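Local coordinates for protein superoxide reductase (Giardia intestinalis, PDB 4D7P) that probably reduces superoxide at a mononuclear iron centre, an activity that would protect this parasite from oxidative stress, at residues Val20-Leu25 against Asp31-Ala36; Val38-Thr43 against Ala97-His102; Glu59-Leu64 against Lys89-Leu94. All coordinates share one frame; numbering follows the deposited sequence.

Contact 2 is the iron site, where H40, C99 and H102 bind the metal. Contact 1 is the nearby hairpin, its centre about 13 Å from that of contact 2. In contact 1, the nearest side-chain atom of C34 is about 9 Å from the bound iron ion. C34 O is 2.7 Å from H40 N, a probable hydrogen bond that ties the hairpin to the loop carrying a ligand. Contact 3 lies far from the metal, with its centre about 26 Å from that of contact 2 and about 19 Å from that of contact 1. Contacts 2 and 3 both use strand 90-99, near its two ends, so this strand runs from the surface contact to the iron.

Contact 1 of 3, residues Val20-Leu25 against Asp31-Ala36; sequences VPEMKL and DIRCGA
E22 and R33 reach one another through different first torsions. E22 has CG anti to its own N (chi1 -172°), and an extended chain then carries its carboxylate alongside the R33 methylenes, toward A36. R33 has CG between the backbone N and the carbonyl carbon (chi1 53°) and bends at chi3. The two side chains lie side by side and point the same way. E22 OE1 touches the aliphatic R33 CG at 3.4 Å, while E22 OE1 and R33 NE stay 4.5 Å apart. The R33 guanidinium turns instead to its own segment, where NE donates to G35 O at 2.7 Å. E22 OE2 rests against A36 CB at 3.2 Å.

The backbones form an antiparallel hairpin. E22 with R33 and K24 with D31 are hydrogen-bonded pairs, and M23 with I32 is a non-hydrogen-bonded pair. The K24 N to D31 O bond is 2.9 Å long and nearly straight (165°). I32 CG2 packs on P21 CB at 3.8 Å, and I32 CG1 lies beside M23 CG. C34 SG also rests on P21. This apolar face meets the four-stranded sheet, with M23 on A95 and I32 on I51. With strand 79-83 the hairpin makes the three-stranded sheet that packs on the four-stranded one.

The peptide bond before G35 is cis. Water 1 donates to V20 O at 2.6 Å and weakly accepts from A36 N, so it bridges the segments. P21, M23, I32 and C34 make one face of the hairpin apolar, and E22, K24, D31 and R33 make the other polar. On the polar face E22 and R33 probably attract through their charges, but they form no salt bridge.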
ATOM      1  N   VAL A  20       8.469  17.670   6.586  1.00 41.11           N
ATOM      2  CA  VAL A  20       9.259  17.499   5.367  1.00 39.20           C
ATOM      3  C   VAL A  20      10.168  16.277   5.411  1.00 39.86           C
ATOM      4  O   VAL A  20      11.009  16.166   6.294  1.00 39.31           O
ATOM      5  CB  VAL A  20      10.098  18.734   5.087  1.00 44.25           C
ATOM      6  CG1 VAL A  20      10.930  18.519   3.816  1.00 36.86           C
ATOM      7  CG2 VAL A  20       9.188  19.945   4.957  1.00 45.02           C
ATOM      8  N   PRO A  21      10.003  15.352   4.451  1.00 40.40           N
ATOM      9  CA  PRO A  21      10.801  14.119   4.471  1.00 35.27           C
ATOM     10  C   PRO A  21      12.289  14.345   4.169  1.00 38.22           C
ATOM     11  O   PRO A  21      12.667  14.484   3.001  1.00 40.77           O
ATOM     12  CB  PRO A  21      10.141  13.255   3.381  1.00 36.36           C
ATOM     13  CG  PRO A  21       9.492  14.235   2.461  1.00 34.91           C
ATOM     14  CD  PRO A  21       9.040  15.377   3.332  1.00 37.97           C
ATOM     15  N   GLU A  22      13.118  14.384   5.213  1.00 37.34           N
ATOM     16  CA  GLU A  22      14.573  14.416   5.039  1.00 33.75           C
ATOM     17  C   GLU A  22      15.036  13.213   4.229  1.00 35.93           C
ATOM     18  O   GLU A  22      14.624  12.091   4.495  1.00 39.70           O
ATOM     19  CB  GLU A  22      15.294  14.429   6.393  1.00 40.43           C
ATOM     20  CG  GLU A  22      16.811  14.668   6.293  1.00 49.85           C
ATOM     21  CD  GLU A  22      17.574  14.329   7.583  1.00 53.83           C
ATOM     22  OE1 GLU A  22      17.446  13.185   8.078  1.00 48.07           O
ATOM     23  OE2 GLU A  22      18.320  15.199   8.091  1.00 53.58           O
ATOM     24  N   MET A  23      15.889  13.452   3.239  1.00 35.52           N
ATOM     25  CA  MET A  23      16.498  12.373   2.463  1.00 33.86           C
ATOM     26  C   MET A  23      18.007  12.312   2.678  1.00 37.67           C
ATOM     27  O   MET A  23      18.694  13.326   2.552  1.00 39.61           O
ATOM     28  CB  MET A  23      16.213  12.557   0.972  1.00 34.58           C
ATOM     29  CG  MET A  23      14.919  11.928   0.471  1.00 39.06           C
ATOM     30  SD  MET A  23      14.703  12.236  -1.295  1.00 43.90           S
ATOM     31  CE  MET A  23      14.344  13.978  -1.213  1.00 35.24           C
ATOM     32  N   LYS A  24      18.523  11.132   3.006  1.00 33.95           N
ATOM     33  CA  LYS A  24      19.971  10.909   3.019  1.00 30.84           C
ATOM     34  C   LYS A  24      20.335   9.834   1.991  1.00 35.21           C
ATOM     35  O   LYS A  24      19.767   8.744   2.007  1.00 40.99           O
ATOM     36  CB  LYS A  24      20.462  10.515   4.417  1.00 34.20           C
ATOM     37  CG  LYS A  24      20.165  11.574   5.494  1.00 39.56           C
ATOM     38  CD  LYS A  24      21.417  11.958   6.270  1.00 45.34           C
ATOM     39  CE  LYS A  24      21.217  13.231   7.074  1.00 44.73           C
ATOM     40  NZ  LYS A  24      22.151  14.310   6.650  1.00 52.71           N
ATOM     41  N   LEU A  25      21.287  10.146   1.111  1.00 35.13           N
ATOM     42  CA  LEU A  25      21.652   9.268  -0.004  1.00 37.32           C
ATOM     43  C   LEU A  25      23.036   8.642   0.169  1.00 37.10           C
ATOM     44  O   LEU A  25      24.030   9.352   0.334  1.00 38.05           O
ATOM     45  CB  LEU A  25      21.598  10.054  -1.312  1.00 33.10           C
ATOM     46  CG  LEU A  25      21.901   9.350  -2.631  1.00 33.24           C
ATOM     47  CD1 LEU A  25      20.815   8.326  -2.935  1.00 30.38           C
ATOM     48  CD2 LEU A  25      21.999  10.395  -3.745  1.00 34.61           C
ATOM     49  N   ASP A  31      17.690   6.923   2.825  1.00 25.70           N
ATOM     50  CA  ASP A  31      17.049   6.872   4.147  1.00 26.14           C
ATOM     51  C   ASP A  31      16.204   8.107   4.363  1.00 32.55           C
ATOM     52  O   ASP A  31      16.674   9.215   4.134  1.00 28.12           O
ATOM     53  CB  ASP A  31      18.086   6.768   5.275  1.00 33.63           C
ATOM     54  CG  ASP A  31      18.780   5.428   5.303  1.00 38.62           C
ATOM     55  OD1 ASP A  31      18.130   4.423   5.663  1.00 41.90           O
ATOM     56  OD2 ASP A  31      19.977   5.379   4.967  1.00 45.79           O
ATOM     57  N   ILE A  32      14.972   7.915   4.823  1.00 26.96           N
ATOM     58  CA  ILE A  32      14.037   9.017   5.009  1.00 25.38           C
ATOM     59  C   ILE A  32      13.484   9.090   6.430  1.00 32.23           C
ATOM     60  O   ILE A  32      13.160   8.063   7.027  1.00 32.17           O
ATOM     61  CB  ILE A  32      12.845   8.902   4.036  1.00 27.52           C
ATOM     62  CG1 ILE A  32      13.335   8.887   2.586  1.00 25.70           C
ATOM     63  CG2 ILE A  32      11.842  10.017   4.304  1.00 25.46           C
ATOM     64  CD1 ILE A  32      12.245   8.689   1.585  1.00 26.50           C
ATOM     65  N   ARG A  33      13.384  10.305   6.966  1.00 32.58           N
ATOM     66  CA  ARG A  33      12.650  10.554   8.209  1.00 29.86           C
ATOM     67  C   ARG A  33      11.944  11.906   8.159  1.00 37.67           C
ATOM     68  O   ARG A  33      12.457  12.862   7.562  1.00 34.45           O
ATOM     69  CB  ARG A  33      13.580  10.496   9.427  1.00 29.74           C
ATOM     70  CG  ARG A  33      14.792  11.377   9.325  1.00 36.72           C
ATOM     71  CD  ARG A  33      15.492  11.470  10.675  1.00 51.28           C
ATOM     72  NE  ARG A  33      14.790  12.361  11.599  1.00 63.47           N
ATOM     73  CZ  ARG A  33      14.710  12.173  12.915  1.00 67.34           C
ATOM     74  NH1 ARG A  33      15.274  11.108  13.472  1.00 66.91           N
ATOM     75  NH2 ARG A  33      14.053  13.041  13.675  1.00 63.98           N
ATOM     76  N   CYS A  34      10.765  11.970   8.772  1.00 39.73           N
ATOM     77  CA  CYS A  34       9.985  13.204   8.857  1.00 30.79           C
ATOM     78  C   CYS A  34       9.849  13.669  10.311  1.00 32.09           C
ATOM     79  O   CYS A  34       9.188  13.005  11.111  1.00 34.26           O
ATOM     80  CB  CYS A  34       8.596  12.996   8.265  1.00 29.84           C
ATOM     81  SG  CYS A  34       8.558  12.048   6.735  1.00 36.47           S
ATOM     82  N   GLY A  35      10.464  14.794  10.669  1.00 34.96           N
ATOM     83  CA  GLY A  35      11.323  15.537   9.777  1.00 39.50           C
ATOM     84  C   GLY A  35      12.762  15.314  10.190  1.00 47.75           C
ATOM     85  O   GLY A  35      13.058  14.363  10.918  1.00 47.92           O
ATOM     86  N   ALA A  36      13.654  16.192   9.739  1.00 45.72           N
ATOM     87  CA  ALA A  36      15.094  15.970   9.893  1.00 52.68           C
ATOM     88  C   ALA A  36      15.542  16.010  11.354  1.00 53.61           C
ATOM     89  O   ALA A  36      16.307  15.152  11.795  1.00 63.38           O
ATOM     90  CB  ALA A  36      15.877  16.990   9.071  1.00 50.14           C
TER
HETATM   91  O   HOH W   1      13.242  17.364   6.939  1.00 40.94           O
HETATM   92  O   HOH W   2      16.908  10.745   6.516  1.00 36.65           O
HETATM   93  O   HOH W   3      21.258   6.615   3.051  1.00 33.14           O

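Contact 2 of 3, residues Val38-Thr43 against Ala97-His102; sequences VMHPAT and AYCNLH. With FE (Fe (III) ion), chain B.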
ATOM      1  N   VAL A  38      13.140  17.103  14.180  1.00 60.53           N
ATOM      2  CA  VAL A  38      12.023  16.666  15.014  1.00 54.90           C
ATOM      3  C   VAL A  38      11.184  15.588  14.321  1.00 47.46           C
ATOM      4  O   VAL A  38      10.757  15.759  13.176  1.00 44.45           O
ATOM      5  CB  VAL A  38      11.102  17.834  15.380  1.00 54.63           C
ATOM      6  CG1 VAL A  38      10.175  17.425  16.507  1.00 47.69           C
ATOM      7  CG2 VAL A  38      11.922  19.055  15.761  1.00 63.46           C
ATOM      8  N   MET A  39      10.948  14.478  15.008  1.00 36.13           N
ATOM      9  CA  MET A  39      10.118  13.429  14.440  1.00 40.00           C
ATOM     10  C   MET A  39       8.651  13.806  14.550  1.00 42.16           C
ATOM     11  O   MET A  39       8.168  14.114  15.638  1.00 37.79           O
ATOM     12  CB  MET A  39      10.370  12.103  15.139  1.00 38.85           C
ATOM     13  CG  MET A  39       9.665  10.938  14.470  1.00 33.42           C
ATOM     14  SD  MET A  39      10.459  10.383  12.932  1.00 40.33           S
ATOM     15  CE  MET A  39      12.056   9.840  13.541  1.00 31.34           C
ATOM     16  N   HIS A  40       7.945  13.783  13.424  1.00 38.86           N
ATOM     17  CA  HIS A  40       6.508  14.073  13.401  1.00 43.37           C
ATOM     18  C   HIS A  40       5.747  13.119  14.310  1.00 39.58           C
ATOM     19  O   HIS A  40       6.167  11.984  14.482  1.00 37.57           O
ATOM     20  CB  HIS A  40       5.985  13.969  11.970  1.00 40.00           C
ATOM     21  CG  HIS A  40       4.523  14.262  11.824  1.00 39.58           C
ATOM     22  ND1 HIS A  40       3.542  13.334  12.104  1.00 34.80           N
ATOM     23  CD2 HIS A  40       3.878  15.373  11.389  1.00 35.17           C
ATOM     24  CE1 HIS A  40       2.358  13.862  11.853  1.00 41.12           C
ATOM     25  NE2 HIS A  40       2.535  15.098  11.415  1.00 35.90           N
ATOM     26  N   PRO A  41       4.645  13.586  14.919  1.00 35.41           N
ATOM     27  CA  PRO A  41       3.826  12.687  15.738  1.00 42.09           C
ATOM     28  C   PRO A  41       3.359  11.415  15.029  1.00 36.85           C
ATOM     29  O   PRO A  41       3.250  11.330  13.794  1.00 31.86           O
ATOM     30  CB  PRO A  41       2.627  13.566  16.120  1.00 42.22           C
ATOM     31  CG  PRO A  41       3.218  14.931  16.206  1.00 35.64           C
ATOM     32  CD  PRO A  41       4.238  14.993  15.087  1.00 35.18           C
ATOM     33  N   ALA A  42       3.094  10.413  15.856  1.00 36.27           N
ATOM     34  CA  ALA A  42       2.654   9.105  15.410  1.00 38.12           C
ATOM     35  C   ALA A  42       1.577   8.610  16.363  1.00 42.52           C
ATOM     36  O   ALA A  42       1.858   7.924  17.357  1.00 34.58           O
ATOM     37  CB  ALA A  42       3.823   8.134  15.355  1.00 38.14           C
ATOM     38  N   THR A  43       0.340   9.002  16.077  1.00 38.41           N
ATOM     39  CA  THR A  43      -0.806   8.615  16.889  1.00 34.38           C
ATOM     40  C   THR A  43      -1.943   8.169  15.991  1.00 38.20           C
ATOM     41  O   THR A  43      -1.887   8.365  14.770  1.00 39.20           O
ATOM     42  CB  THR A  43      -1.310   9.778  17.781  1.00 38.36           C
ATOM     43  OG1 THR A  43      -1.922  10.773  16.952  1.00 37.68           O
ATOM     44  CG2 THR A  43      -0.157  10.413  18.561  1.00 41.35           C
ATOM     45  N   ALA A  97       5.654  13.016   1.829  1.00 31.26           N
ATOM     46  CA  ALA A  97       5.051  12.514   3.060  1.00 27.93           C
ATOM     47  C   ALA A  97       3.623  13.016   3.180  1.00 33.45           C
ATOM     48  O   ALA A  97       3.356  14.182   2.907  1.00 32.21           O
ATOM     49  CB  ALA A  97       5.872  12.941   4.274  1.00 30.58           C
ATOM     50  N   TYR A  98       2.712  12.132   3.583  1.00 28.88           N
ATOM     51  CA  TYR A  98       1.303  12.484   3.754  1.00 30.92           C
ATOM     52  C   TYR A  98       0.899  12.417   5.220  1.00 34.07           C
ATOM     53  O   TYR A  98       0.963  11.353   5.838  1.00 30.51           O
ATOM     54  CB  TYR A  98       0.388  11.553   2.930  1.00 38.47           C
ATOM     55  CG  TYR A  98      -1.037  11.508   3.459  1.00 33.33           C
ATOM     56  CD1 TYR A  98      -1.881  12.609   3.328  1.00 36.16           C
ATOM     57  CD2 TYR A  98      -1.534  10.375   4.109  1.00 37.91           C
ATOM     58  CE1 TYR A  98      -3.179  12.594   3.830  1.00 33.83           C
ATOM     59  CE2 TYR A  98      -2.839  10.348   4.609  1.00 38.84           C
ATOM     60  CZ  TYR A  98      -3.653  11.469   4.468  1.00 36.80           C
ATOM     61  OH  TYR A  98      -4.948  11.474   4.959  1.00 34.95           O
ATOM     62  N   CYS A  99       0.477  13.548   5.768  1.00 30.63           N
ATOM     63  CA  CYS A  99      -0.048  13.599   7.124  1.00 25.36           C
ATOM     64  C   CYS A  99      -1.554  13.791   7.057  1.00 31.38           C
ATOM     65  O   CYS A  99      -2.041  14.618   6.283  1.00 32.13           O
ATOM     66  CB  CYS A  99       0.596  14.729   7.917  1.00 35.93           C
ATOM     67  SG  CYS A  99      -0.281  15.145   9.442  1.00 36.21           S
ATOM     68  N   ASN A 100      -2.297  13.035   7.859  1.00 28.84           N
ATOM     69  CA  ASN A 100      -3.753  13.090   7.755  1.00 32.08           C
ATOM     70  C   ASN A 100      -4.268  14.482   8.086  1.00 36.39           C
ATOM     71  O   ASN A 100      -5.190  14.974   7.448  1.00 41.12           O
ATOM     72  CB  ASN A 100      -4.417  12.051   8.661  1.00 32.40           C
ATOM     73  CG  ASN A 100      -4.228  12.360  10.138  1.00 37.80           C
ATOM     74  OD1 ASN A 100      -3.113  12.627  10.590  1.00 31.22           O
ATOM     75  ND2 ASN A 100      -5.319  12.333  10.893  1.00 35.72           N
ATOM     76  N   LEU A 101      -3.652  15.141   9.059  1.00 37.38           N
ATOM     77  CA  LEU A 101      -4.150  16.447   9.465  1.00 40.37           C
ATOM     78  C   LEU A 101      -3.614  17.547   8.562  1.00 37.87           C
ATOM     79  O   LEU A 101      -4.304  18.528   8.305  1.00 39.31           O
ATOM     80  CB  LEU A 101      -3.789  16.741  10.923  1.00 38.17           C
ATOM     81  CG  LEU A 101      -4.487  15.870  11.970  1.00 37.85           C
ATOM     82  CD1 LEU A 101      -4.057  16.266  13.375  1.00 35.08           C
ATOM     83  CD2 LEU A 101      -6.006  15.946  11.826  1.00 41.26           C
ATOM     84  N   HIS A 102      -2.397  17.380   8.053  1.00 38.83           N
ATOM     85  CA  HIS A 102      -1.696  18.513   7.454  1.00 38.08           C
ATOM     86  C   HIS A 102      -1.303  18.358   5.996  1.00 42.76           C
ATOM     87  O   HIS A 102      -0.578  19.195   5.459  1.00 46.29           O
ATOM     88  CB  HIS A 102      -0.459  18.824   8.290  1.00 34.68           C
ATOM     89  CG  HIS A 102      -0.790  19.189   9.701  1.00 36.42           C
ATOM     90  ND1 HIS A 102      -0.152  18.633  10.785  1.00 34.06           N
ATOM     91  CD2 HIS A 102      -1.722  20.037  10.204  1.00 40.91           C
ATOM     92  CE1 HIS A 102      -0.671  19.122  11.898  1.00 38.71           C
ATOM     93  NE2 HIS A 102      -1.625  19.977  11.573  1.00 37.36           N
TER
HETATM   94 FE    FE B 201       0.942  16.564  10.898  1.00 37.83          FE
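H40 and H102 face each other edge to edge across the iron, each imidazole presenting a nitrogen near the plane of the other ring. P41 CD covers one face of the H40 ring, toward its rim. L101 CB sits over the centre of one face of the H102 ring. C99 SG approaches the H40 ring obliquely, 3.4 Å from H40 NE2.

The iron joins the two segments. H40 NE2 binds it at 2.2 Å, C99 SG at 2.4 Å and H102 ND1 at 2.3 Å. H40 CG is anti to the backbone N (chi1 -179°), which sends the ring out from its loop to the metal. H40 ND1 donates to P41 O at 2.6 Å, which with the metal bond at NE2 limits the ring's rotation. C99 SG also receives a weak hydrogen bond from H102 N at 3.4 Å. H19 and H46 supply the other two bonds to this iron, giving the four-histidine, one-cysteine centre of the desulfoferrodoxin family. E17, also of the metal site, packs on H40 and H102.

Little surface is buried directly between the segments, so the metal does most of the joining. C99 ends strand 90-99, and H102 follows in the turn before strand 103-110. H40 comes from the loop between strands 29-34 and 48-57, and both H40 and C99 pack on I48 of strand 48-57.

Contact 3 of 3, residues Glu59-Leu64 against Lys89-Leu94; sequences EGNVTL and KYKGLL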
ATOM      1  N   GLU A  59      15.379  10.237 -19.447  1.00 73.93           N
ATOM      2  CA  GLU A  59      14.683   9.883 -20.679  1.00 75.31           C
ATOM      3  C   GLU A  59      13.174  10.017 -20.494  1.00 63.69           C
ATOM      4  O   GLU A  59      12.498   9.046 -20.158  1.00 68.21           O
ATOM      5  CB  GLU A  59      15.054   8.453 -21.107  1.00 83.41           C
ATOM      6  CG  GLU A  59      14.442   7.978 -22.429  1.00 90.41           C
ATOM      7  CD  GLU A  59      14.842   6.547 -22.785  1.00 95.72           C
ATOM      8  OE1 GLU A  59      14.587   5.630 -21.974  1.00 91.75           O
ATOM      9  OE2 GLU A  59      15.409   6.342 -23.882  1.00 98.98           O
ATOM     10  N   GLY A  60      12.650  11.225 -20.674  1.00 55.43           N
ATOM     11  CA  GLY A  60      11.212  11.408 -20.681  1.00 55.03           C
ATOM     12  C   GLY A  60      10.621  12.368 -19.668  1.00 53.30           C
ATOM     13  O   GLY A  60       9.438  12.695 -19.750  1.00 53.31           O
ATOM     14  N   ASN A  61      11.432  12.820 -18.719  1.00 53.18           N
ATOM     15  CA  ASN A  61      10.956  13.702 -17.651  1.00 55.91           C
ATOM     16  C   ASN A  61       9.737  13.152 -16.906  1.00 53.39           C
ATOM     17  O   ASN A  61       8.824  13.895 -16.531  1.00 57.61           O
ATOM     18  CB  ASN A  61      10.619  15.082 -18.204  1.00 57.53           C
ATOM     19  CG  ASN A  61      10.451  16.105 -17.112  1.00 63.96           C
ATOM     20  OD1 ASN A  61      11.272  16.189 -16.199  1.00 64.28           O
ATOM     21  ND2 ASN A  61       9.361  16.860 -17.167  1.00 64.78           N
ATOM     22  N   VAL A  62       9.721  11.845 -16.689  1.00 47.49           N
ATOM     23  CA  VAL A  62       8.599  11.215 -16.002  1.00 46.59           C
ATOM     24  C   VAL A  62       8.815  11.255 -14.498  1.00 47.64           C
ATOM     25  O   VAL A  62       9.935  11.122 -14.033  1.00 42.82           O
ATOM     26  CB  VAL A  62       8.414   9.759 -16.482  1.00 42.21           C
ATOM     27  CG1 VAL A  62       7.268   9.057 -15.742  1.00 41.96           C
ATOM     28  CG2 VAL A  62       8.186   9.738 -18.003  1.00 41.32           C
ATOM     29  N   THR A  63       7.744  11.467 -13.743  1.00 34.79           N
ATOM     30  CA  THR A  63       7.807  11.373 -12.287  1.00 38.75           C
ATOM     31  C   THR A  63       7.365   9.972 -11.854  1.00 37.44           C
ATOM     32  O   THR A  63       6.178   9.702 -11.672  1.00 34.39           O
ATOM     33  CB  THR A  63       6.936  12.448 -11.620  1.00 37.64           C
ATOM     34  OG1 THR A  63       7.413  13.744 -12.005  1.00 42.59           O
ATOM     35  CG2 THR A  63       7.003  12.332 -10.110  1.00 34.13           C
ATOM     36  N   LEU A  64       8.335   9.075 -11.730  1.00 27.71           N
ATOM     37  CA  LEU A  64       8.061   7.653 -11.577  1.00 30.98           C
ATOM     38  C   LEU A  64       8.081   7.210 -10.104  1.00 34.38           C
ATOM     39  O   LEU A  64       9.099   7.350  -9.431  1.00 34.34           O
ATOM     40  CB  LEU A  64       9.094   6.865 -12.381  1.00 27.68           C
ATOM     41  CG  LEU A  64       9.011   5.347 -12.474  1.00 35.69           C
ATOM     42  CD1 LEU A  64       7.751   4.914 -13.231  1.00 39.93           C
ATOM     43  CD2 LEU A  64      10.265   4.808 -13.153  1.00 32.21           C
ATOM     44  N   LYS A  89      19.686   6.529 -14.032  1.00 44.83           N
ATOM     45  CA  LYS A  89      18.609   6.775 -14.974  1.00 47.63           C
ATOM     46  C   LYS A  89      17.785   8.002 -14.594  1.00 45.03           C
ATOM     47  O   LYS A  89      16.977   8.473 -15.392  1.00 49.21           O
ATOM     48  CB  LYS A  89      17.708   5.538 -15.086  1.00 54.40           C
ATOM     49  CG  LYS A  89      18.396   4.331 -15.758  1.00 59.56           C
ATOM     50  CD  LYS A  89      17.425   3.175 -16.005  1.00 62.97           C
ATOM     51  CE  LYS A  89      18.130   1.968 -16.622  1.00 66.11           C
ATOM     52  NZ  LYS A  89      17.170   0.900 -17.031  1.00 66.62           N
ATOM     53  N   TYR A  90      17.996   8.532 -13.388  1.00 35.94           N
ATOM     54  CA  TYR A  90      17.189   9.649 -12.902  1.00 35.61           C
ATOM     55  C   TYR A  90      18.006  10.915 -12.725  1.00 41.02           C
ATOM     56  O   TYR A  90      19.213  10.856 -12.488  1.00 46.08           O
ATOM     57  CB  TYR A  90      16.513   9.289 -11.566  1.00 35.94           C
ATOM     58  CG  TYR A  90      15.724   8.001 -11.617  1.00 44.10           C
ATOM     59  CD1 TYR A  90      14.396   7.988 -12.035  1.00 44.10           C
ATOM     60  CD2 TYR A  90      16.313   6.790 -11.262  1.00 44.08           C
ATOM     61  CE1 TYR A  90      13.675   6.809 -12.091  1.00 36.27           C
ATOM     62  CE2 TYR A  90      15.600   5.608 -11.310  1.00 42.89           C
ATOM     63  CZ  TYR A  90      14.280   5.622 -11.724  1.00 40.32           C
ATOM     64  OH  TYR A  90      13.576   4.438 -11.766  1.00 31.65           O
ATOM     65  N   LYS A  91      17.341  12.062 -12.815  1.00 46.78           N
ATOM     66  CA  LYS A  91      18.007  13.345 -12.618  1.00 50.28           C
ATOM     67  C   LYS A  91      17.723  13.924 -11.235  1.00 50.32           C
ATOM     68  O   LYS A  91      18.396  14.853 -10.788  1.00 44.58           O
ATOM     69  CB  LYS A  91      17.590  14.337 -13.707  1.00 61.79           C
ATOM     70  CG  LYS A  91      16.097  14.568 -13.861  1.00 59.46           C
ATOM     71  CD  LYS A  91      15.811  15.187 -15.228  1.00 70.69           C
ATOM     72  CE  LYS A  91      14.328  15.453 -15.446  1.00 79.00           C
ATOM     73  NZ  LYS A  91      14.007  15.791 -16.867  1.00 80.59           N
ATOM     74  N   GLY A  92      16.728  13.361 -10.556  1.00 39.08           N
ATOM     75  CA  GLY A  92      16.386  13.793  -9.213  1.00 42.06           C
ATOM     76  C   GLY A  92      15.481  12.804  -8.497  1.00 35.97           C
ATOM     77  O   GLY A  92      14.847  11.964  -9.139  1.00 35.92           O
ATOM     78  N   LEU A  93      15.432  12.905  -7.169  1.00 28.55           N
ATOM     79  CA  LEU A  93      14.513  12.121  -6.338  1.00 33.53           C
ATOM     80  C   LEU A  93      13.533  13.047  -5.626  1.00 38.22           C
ATOM     81  O   LEU A  93      13.909  14.124  -5.142  1.00 36.34           O
ATOM     82  CB  LEU A  93      15.272  11.294  -5.295  1.00 34.43           C
ATOM     83  CG  LEU A  93      16.354  10.367  -5.817  1.00 31.49           C
ATOM     84  CD1 LEU A  93      17.059   9.668  -4.654  1.00 29.74           C
ATOM     85  CD2 LEU A  93      15.703   9.366  -6.752  1.00 27.03           C
ATOM     86  N   LEU A  94      12.284  12.614  -5.554  1.00 33.27           N
ATOM     87  CA  LEU A  94      11.232  13.386  -4.907  1.00 36.43           C
ATOM     88  C   LEU A  94      10.591  12.540  -3.821  1.00 34.20           C
ATOM     89  O   LEU A  94       9.993  11.507  -4.117  1.00 29.07           O
ATOM     90  CB  LEU A  94      10.170  13.834  -5.926  1.00 33.29           C
ATOM     91  CG  LEU A  94       8.924  14.509  -5.347  1.00 33.58           C
ATOM     92  CD1 LEU A  94       9.267  15.882  -4.765  1.00 33.32           C
ATOM     93  CD2 LEU A  94       7.802  14.600  -6.376  1.00 37.16           C
TER
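This is a sparse surface contact between the start of strand 63-71 with the loop before it and the start of strand 90-99. The two strands belong to the four-stranded sheet but are not neighbours. Strand 48-57 runs between them, so N61 and K91, T63 and L94, and L64 and Y90 meet by their side chains alone. The nearest CA pairs are far apart, with T63 CA 8.4 Å from L94 CA.

The polar link is a single hydrogen bond. K91 NZ donates to N61 OD1 at 2.8 Å. K91 sets off with CG between the backbone N and the carbonyl carbon (chi1 55°), and the rest of its chain is extended, so the ammonium spans the gap. It reaches the amide oxygen from 33° above the carbonyl plane. K91 CE also lies close to N61 OD1, at 3.2 Å. As the amide oxygen carries no full charge, this is a hydrogen bond and not a salt bridge.

L64 crosses Y90 at about a right angle. Its CD2 comes to the edge of the ring, near the ring plane, at 3.6 Å from Y90 OH and 4.1 Å from Y90 CE1. The methyl thus touches the phenol end of the tyrosine and not a ring face. T63 CG2 only grazes L94 CD2, at 4.4 Å.

I56 of strand 48-57, which lies between the two, packs against N61, T63 and K91. The chain turns a corner at K91. L64 and Y90 pack on L75 of the third subunit, and L64 also meets Y98 of the second subunit, so this end of strand 63-71 lies between neighbouring chains.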